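Side-chain contacts in Amy13K (Eubacterium rectale DSM 17629, PDB 6B3P), which binds starch-derived glucose chains through family 26 carbohydrate-binding modules and belongs to a cell-surface alpha-amylase of a human gut bacterium: residues Asp13-Tyr18 with Gly43-His48; Ile5-Thr10 with Lys33-Thr38. All blocks are in the same frame, centred on the assembly; numbering follows the deposited sequence.

Overall arrangement
Both contacts lie in the first starch-binding module and share one sheet, their centres about 2 Å apart. Interaction 1 spans strands 16-20 and 44-50, interaction 2 strands 2-8 and 33-37. Across the sheet 33-37 stands between 16-20 and 44-50, while 44-50 stands between 33-37 and 2-8, so each contact reaches over one intervening strand and the two interleave. Neither has a hydrogen bond between its own segments. Interaction 2 is wholly buried and turns on one methionine; interaction 1 is mostly buried but grades from apolar packing to an exposed aspartate at the Tyr45 hydroxyl. A formic acid molecule touches both, bound by His48 N and weakly by Lys33 NZ.

Interaction 1: Asp13-Tyr18 with Gly43-His48; sequences DDVAAY and GWYTMH. With GLC (alpha-D-glucopyranose), chain C; GLC (alpha-D-glucopyranose), chain B; FMT (formic acid), chain S; EDO (1,2-ethanediol), chain L.
The hydroxyl of Tyr45 ends against the aliphatic part of an acidic residue: Tyr45 OH lies 3.1 Å from Asp13 CB, while the carboxylate of Asp13 leads away from the ring. Tyr45 OH and O1 of an ethanediol molecule, probably from the crystallisation liquor, share a hydrogen bond of 2.9 Å. Asp13 also brings its backbone to the ring, with Asp13 O 3.5 Å from Tyr45 CE2. At the root of the ring Val15 takes over, its CG2 3.9 Å from Tyr45 CG, the two side chains crossing at about a right angle. With chi1 at -70°, CG2 occupies the position between the backbone N and carbonyl carbon and reaches the tyrosine. Farther along, Ala17 CB meets Met47 CG at 4.0 Å, with the methionine's CE almost as near because its chain folds back at chi2 and chi3. An alanine in place of Tyr45 takes the ring from beside Val15 CG2 and would probably leave that methyl less well packed and open a gap next to Asp13. The adjoining Tyr18 faces the starch pocket instead, its OH hydrogen-bonded to O6 of a glucose at 2.5 Å, with Trp30 edge-to-face against its ring. Between the two segments runs strand 33-37, which bonds through its backbone to Val15 and Ala17 and offers Met35 to both Tyr45 and Met47; strand 57-62 flanks 16-20 on its other side.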
loop_
_atom_site.group_PDB
_atom_site.type_symbol
_atom_site.label_atom_id
_atom_site.label_comp_id
_atom_site.label_asym_id
_atom_site.label_seq_id
_atom_site.Cartn_x
_atom_site.Cartn_y
_atom_site.Cartn_z
ATOM N N ASP A 13 -6.926 -19.884 5.677
ATOM C CA ASP A 13 -6.152 -19.056 4.753
ATOM C C ASP A 13 -7.016 -18.281 3.751
ATOM O O ASP A 13 -6.492 -17.567 2.895
ATOM C CB ASP A 13 -5.133 -19.920 3.994
ATOM C CG ASP A 13 -5.786 -20.981 3.116
ATOM O OD1 ASP A 13 -7.011 -20.921 2.879
ATOM O OD2 ASP A 13 -5.058 -21.883 2.647
ATOM N N ASP A 14 -8.333 -18.441 3.849
ATOM C CA ASP A 14 -9.268 -17.705 3.001
ATOM C C ASP A 14 -10.181 -16.857 3.878
ATOM O O ASP A 14 -11.177 -17.347 4.415
ATOM C CB ASP A 14 -10.091 -18.658 2.124
ATOM C CG ASP A 14 -10.968 -17.920 1.130
ATOM O OD1 ASP A 14 -10.670 -16.745 0.836
ATOM O OD2 ASP A 14 -11.948 -18.517 0.636
ATOM N N VAL A 15 -9.825 -15.584 4.019
ATOM C CA VAL A 15 -10.531 -14.679 4.912
ATOM C C VAL A 15 -10.822 -13.348 4.233
ATOM O O VAL A 15 -10.167 -12.975 3.258
ATOM C CB VAL A 15 -9.721 -14.422 6.198
ATOM C CG1 VAL A 15 -9.698 -15.675 7.062
ATOM C CG2 VAL A 15 -8.306 -13.967 5.858
ATOM N N ALA A 16 -11.809 -12.635 4.766
ATOM C CA ALA A 16 -12.232 -11.360 4.206
ATOM C C ALA A 16 -12.658 -10.408 5.316
ATOM O O ALA A 16 -12.933 -10.829 6.443
ATOM C CB ALA A 16 -13.369 -11.565 3.212
ATOM N N ALA A 17 -12.696 -9.122 4.983
ATOM C CA ALA A 17 -13.142 -8.084 5.904
ATOM C C ALA A 17 -14.427 -7.454 5.380
ATOM O O ALA A 17 -14.448 -6.895 4.280
ATOM C CB ALA A 17 -12.058 -7.027 6.086
ATOM N N TYR A 18 -15.493 -7.556 6.169
ATOM C CA TYR A 18 -16.763 -6.916 5.852
ATOM C C TYR A 18 -16.910 -5.661 6.700
ATOM O O TYR A 18 -16.823 -5.714 7.927
ATOM C CB TYR A 18 -17.932 -7.872 6.091
ATOM C CG TYR A 18 -19.287 -7.266 5.807
ATOM C CD1 TYR A 18 -19.701 -7.019 4.506
ATOM C CD2 TYR A 18 -20.158 -6.955 6.840
ATOM C CE1 TYR A 18 -20.940 -6.471 4.242
ATOM C CE2 TYR A 18 -21.399 -6.404 6.588
ATOM C CZ TYR A 18 -21.784 -6.164 5.288
ATOM O OH TYR A 18 -23.020 -5.620 5.032
ATOM N N GLY A 43 1.158 -16.082 8.384
ATOM C CA GLY A 43 -0.015 -16.201 9.227
ATOM C C GLY A 43 -0.911 -14.974 9.192
ATOM O O GLY A 43 -2.049 -15.026 9.657
ATOM N N TRP A 44 -0.397 -13.874 8.645
ATOM C CA TRP A 44 -1.150 -12.620 8.559
ATOM C C TRP A 44 -1.768 -12.416 7.179
ATOM O O TRP A 44 -1.232 -12.885 6.172
ATOM C CB TRP A 44 -0.250 -11.427 8.884
ATOM C CG TRP A 44 0.163 -11.335 10.322
ATOM C CD1 TRP A 44 1.176 -12.018 10.932
ATOM C CD2 TRP A 44 -0.421 -10.501 11.332
ATOM N NE1 TRP A 44 1.256 -11.664 12.257
ATOM C CE2 TRP A 44 0.287 -10.734 12.527
ATOM C CE3 TRP A 44 -1.474 -9.582 11.340
ATOM C CZ2 TRP A 44 -0.022 -10.079 13.717
ATOM C CZ3 TRP A 44 -1.782 -8.935 12.524
ATOM C CH2 TRP A 44 -1.058 -9.186 13.695
ATOM N N TYR A 45 -2.896 -11.710 7.148
ATOM C CA TYR A 45 -3.548 -11.326 5.902
ATOM C C TYR A 45 -3.915 -9.855 5.961
ATOM O O TYR A 45 -4.248 -9.335 7.026
ATOM C CB TYR A 45 -4.786 -12.184 5.649
ATOM C CG TYR A 45 -4.438 -13.635 5.505
ATOM C CD1 TYR A 45 -4.229 -14.428 6.623
ATOM C CD2 TYR A 45 -4.286 -14.208 4.252
ATOM C CE1 TYR A 45 -3.891 -15.756 6.500
ATOM C CE2 TYR A 45 -3.950 -15.535 4.115
ATOM C CZ TYR A 45 -3.751 -16.309 5.243
ATOM O OH TYR A 45 -3.415 -17.639 5.107
ATOM N N THR A 46 -3.859 -9.196 4.809
ATOM C CA THR A 46 -3.970 -7.744 4.741
ATOM C C THR A 46 -4.938 -7.305 3.652
ATOM O O THR A 46 -4.947 -7.870 2.558
ATOM C CB THR A 46 -2.591 -7.092 4.475
ATOM O OG1 THR A 46 -1.693 -7.414 5.543
ATOM C CG2 THR A 46 -2.713 -5.574 4.359
ATOM N N MET A 47 -5.748 -6.295 3.963
ATOM C CA MET A 47 -6.579 -5.630 2.962
ATOM C C MET A 47 -6.420 -4.119 3.072
ATOM O O MET A 47 -6.223 -3.579 4.164
ATOM C CB MET A 47 -8.057 -6.014 3.116
ATOM C CG MET A 47 -8.709 -5.572 4.424
ATOM S SD MET A 47 -9.408 -3.905 4.366
ATOM C CE MET A 47 -10.863 -4.173 3.359
ATOM N N HIS A 48 -6.494 -3.451 1.926
ATOM C CA HIS A 48 -6.474 -1.997 1.867
ATOM C C HIS A 48 -7.796 -1.499 1.313
ATOM O O HIS A 48 -8.460 -2.195 0.545
ATOM C CB HIS A 48 -5.318 -1.499 1.000
ATOM C CG HIS A 48 -3.968 -1.803 1.565
ATOM N ND1 HIS A 48 -3.261 -0.901 2.330
ATOM C CD2 HIS A 48 -3.197 -2.912 1.481
ATOM C CE1 HIS A 48 -2.113 -1.442 2.692
ATOM N NE2 HIS A 48 -2.048 -2.661 2.188
HETATM C C1 GLC C . -23.956 -7.777 9.355
HETATM C C2 GLC C . -24.259 -7.637 10.824
HETATM C C3 GLC C . -25.553 -6.883 11.063
HETATM C C4 GLC C . -25.571 -5.594 10.255
HETATM C C5 GLC C . -25.202 -5.857 8.805
HETATM C C6 GLC C . -25.139 -4.607 7.933
HETATM O O2 GLC C . -24.284 -8.916 11.367
HETATM O O3 GLC C . -25.738 -6.640 12.423
HETATM O O4 GLC C . -26.855 -5.027 10.380
HETATM O O5 GLC C . -23.968 -6.507 8.764
HETATM O O6 GLC C . -24.847 -4.858 6.586
HETATM C C1 GLC B . -24.337 -12.136 6.452
HETATM C C2 GLC B . -23.542 -12.121 7.742
HETATM C C3 GLC B . -24.106 -11.040 8.651
HETATM C C4 GLC B . -24.175 -9.700 7.944
HETATM C C5 GLC B . -24.895 -9.840 6.624
HETATM C C6 GLC B . -24.882 -8.504 5.896
HETATM O O2 GLC B . -23.543 -13.392 8.349
HETATM O O3 GLC B . -23.333 -10.906 9.799
HETATM O O4 GLC B . -24.806 -8.752 8.767
HETATM O O5 GLC B . -24.282 -10.843 5.876
HETATM O O6 GLC B . -25.377 -8.555 4.592
HETATM C C FMT S . -5.799 -5.335 -0.917
HETATM O O1 FMT S . -6.763 -4.916 -0.295
HETATM O O2 FMT S . -4.728 -4.739 -0.901
HETATM C C1 EDO L . -3.244 -18.925 8.343
HETATM O O1 EDO L . -2.461 -19.417 7.244
HETATM C C2 EDO L . -3.527 -20.054 9.329
HETATM O O2 EDO L . -4.379 -21.034 8.718
#

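Interaction 2: Ile5-Thr10 with Lys33-Thr38. With FMT (formic acid), chain S.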
loop_
_atom_site.group_PDB
_atom_site.type_symbol
_atom_site.label_atom_id
_atom_site.label_comp_id
_atom_site.label_asym_id
_atom_site.label_seq_id
_atom_site.Cartn_x
_atom_site.Cartn_y
_atom_site.Cartn_z
ATOM N N ILE A 5 -6.135 -3.038 7.148
ATOM C CA ILE A 5 -6.421 -3.996 8.206
ATOM C C ILE A 5 -5.561 -5.236 8.029
ATOM O O ILE A 5 -5.581 -5.866 6.973
ATOM C CB ILE A 5 -7.906 -4.404 8.225
ATOM C CG1 ILE A 5 -8.788 -3.179 8.478
ATOM C CG2 ILE A 5 -8.155 -5.453 9.309
ATOM C CD1 ILE A 5 -10.274 -3.434 8.295
ATOM N N ASN A 6 -4.806 -5.569 9.071
ATOM C CA ASN A 6 -4.031 -6.798 9.111
ATOM C C ASN A 6 -4.654 -7.747 10.123
ATOM O O ASN A 6 -4.979 -7.344 11.239
ATOM C CB ASN A 6 -2.572 -6.516 9.471
ATOM C CG ASN A 6 -1.995 -5.352 8.692
ATOM O OD1 ASN A 6 -1.610 -5.497 7.533
ATOM N ND2 ASN A 6 -1.925 -4.189 9.332
ATOM N N TYR A 7 -4.822 -9.002 9.721
ATOM C CA TYR A 7 -5.489 -10.006 10.542
ATOM C C TYR A 7 -4.650 -11.278 10.604
ATOM O O TYR A 7 -4.339 -11.883 9.577
ATOM C CB TYR A 7 -6.886 -10.289 9.976
ATOM C CG TYR A 7 -7.620 -11.460 10.595
ATOM C CD1 TYR A 7 -7.603 -11.680 11.969
ATOM C CD2 TYR A 7 -8.356 -12.329 9.799
ATOM C CE1 TYR A 7 -8.286 -12.749 12.528
ATOM C CE2 TYR A 7 -9.040 -13.393 10.345
ATOM C CZ TYR A 7 -9.004 -13.600 11.708
ATOM O OH TYR A 7 -9.685 -14.665 12.241
ATOM N N LYS A 8 -4.263 -11.657 11.817
ATOM C CA LYS A 8 -3.581 -12.922 12.045
ATOM C C LYS A 8 -4.656 -13.995 12.106
ATOM O O LYS A 8 -5.286 -14.194 13.145
ATOM C CB LYS A 8 -2.759 -12.879 13.334
ATOM C CG LYS A 8 -1.792 -14.038 13.515
ATOM C CD LYS A 8 -1.118 -13.944 14.871
ATOM C CE LYS A 8 0.143 -14.780 14.944
ATOM N NZ LYS A 8 0.931 -14.413 16.152
ATOM N N SER A 9 -4.874 -14.670 10.981
ATOM C CA SER A 9 -6.069 -15.488 10.811
ATOM C C SER A 9 -6.191 -16.605 11.835
ATOM O O SER A 9 -5.227 -17.309 12.135
ATOM C CB SER A 9 -6.118 -16.096 9.411
ATOM O OG SER A 9 -7.299 -16.866 9.266
ATOM N N THR A 10 -7.401 -16.731 12.367
ATOM C CA THR A 10 -7.801 -17.860 13.185
ATOM C C THR A 10 -8.931 -18.611 12.481
ATOM O O THR A 10 -9.598 -19.452 13.085
ATOM C CB THR A 10 -8.271 -17.406 14.576
ATOM O OG1 THR A 10 -9.298 -16.416 14.429
ATOM C CG2 THR A 10 -7.116 -16.813 15.370
ATOM N N LYS A 33 -14.308 -7.768 1.444
ATOM C CA LYS A 33 -13.098 -7.816 0.631
ATOM C C LYS A 33 -12.104 -8.862 1.124
ATOM O O LYS A 33 -11.715 -8.869 2.291
ATOM C CB LYS A 33 -12.424 -6.446 0.606
ATOM C CG LYS A 33 -11.269 -6.366 -0.369
ATOM C CD LYS A 33 -10.781 -4.944 -0.546
ATOM C CE LYS A 33 -9.699 -4.866 -1.609
ATOM N NZ LYS A 33 -9.137 -3.495 -1.737
ATOM N N THR A 34 -11.688 -9.737 0.213
ATOM C CA THR A 34 -10.722 -10.785 0.531
ATOM C C THR A 34 -9.393 -10.174 0.951
ATOM O O THR A 34 -8.901 -9.238 0.320
ATOM C CB THR A 34 -10.486 -11.730 -0.670
ATOM O OG1 THR A 34 -11.733 -12.295 -1.090
ATOM C CG2 THR A 34 -9.516 -12.859 -0.304
ATOM N N MET A 35 -8.825 -10.710 2.025
ATOM C CA MET A 35 -7.540 -10.251 2.535
ATOM C C MET A 35 -6.421 -11.128 1.984
ATOM O O MET A 35 -6.502 -12.356 2.026
ATOM C CB MET A 35 -7.539 -10.269 4.063
ATOM C CG MET A 35 -8.748 -9.579 4.675
ATOM S SD MET A 35 -8.769 -9.593 6.474
ATOM C CE MET A 35 -7.496 -8.389 6.843
ATOM N N THR A 36 -5.380 -10.483 1.466
ATOM C CA THR A 36 -4.279 -11.186 0.814
ATOM C C THR A 36 -3.171 -11.489 1.813
ATOM O O THR A 36 -2.919 -10.704 2.727
ATOM C CB THR A 36 -3.702 -10.359 -0.358
ATOM O OG1 THR A 36 -4.760 -9.994 -1.252
ATOM C CG2 THR A 36 -2.643 -11.150 -1.125
ATOM N N ALA A 37 -2.521 -12.638 1.636
ATOM C CA ALA A 37 -1.394 -13.034 2.478
ATOM C C ALA A 37 -0.379 -11.904 2.587
ATOM O O ALA A 37 0.104 -11.389 1.580
ATOM C CB ALA A 37 -0.731 -14.293 1.926
ATOM N N THR A 38 -0.070 -11.522 3.819
ATOM C CA THR A 38 0.811 -10.393 4.081
ATOM C C THR A 38 2.257 -10.726 3.729
ATOM O O THR A 38 2.807 -11.717 4.211
ATOM C CB THR A 38 0.733 -9.965 5.560
ATOM O OG1 THR A 38 -0.637 -9.771 5.930
ATOM C CG2 THR A 38 1.510 -8.682 5.793
HETATM C C FMT S . -5.799 -5.335 -0.917
HETATM O O1 FMT S . -6.763 -4.916 -0.295
HETATM O O2 FMT S . -4.728 -4.739 -0.901
#
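Met35 carries the apolar contact almost alone, reaching from the break in strand 33-37 over strand 44-50 to strand 2-8. Met35 CE lies 3.9 Å from Ile5 CG2 and 3.7 Å from Tyr7 CB, touching two residues whose side chains alternate with that of Asn6. The sulfur adds a looser touch, with Met35 SD 4.0 Å from Tyr7 CB and oblique to the tyrosine ring. The methionine runs straight through chi2 (180°) and bends only at chi3 (73°), and this last turn sets the methyl beside the strand. Ile5 and Met35 meet at a slant. Ser9 CA lies 3.6 Å above one face of the Tyr7 ring, offset toward its rim.

Carbon also meets backbone oxygen here: Met35 CE comes within 3.2 Å of Ile5 O, placing the methyl against the peptide as well.

No hydrogen bond joins the two segments. Tyr7 OH pairs with Thr10 OG1 at 2.8 Å, joining the end of the ring to the loop segment that follows its own strand. Asn6 directs its amide elsewhere, OD1 to Thr46 and ND2 to Glu84. Lys33 NZ is hydrogen-bonded to His48 O and only weakly, at 3.1 Å, to O1 of a formic acid molecule probably from the crystallisation liquor.

The contact is apolar packing inside the first CBM26 module, a family with a beta-sandwich fold, and includes no sugar-pocket residue. Strand 44-50 bonds through its backbone to Ile5 and Tyr7, while strand 82-87 borders 2-8 on its other side. From strand 57-62, Leu59 packs against Ile5 and Leu61 against both Tyr7 and Met35.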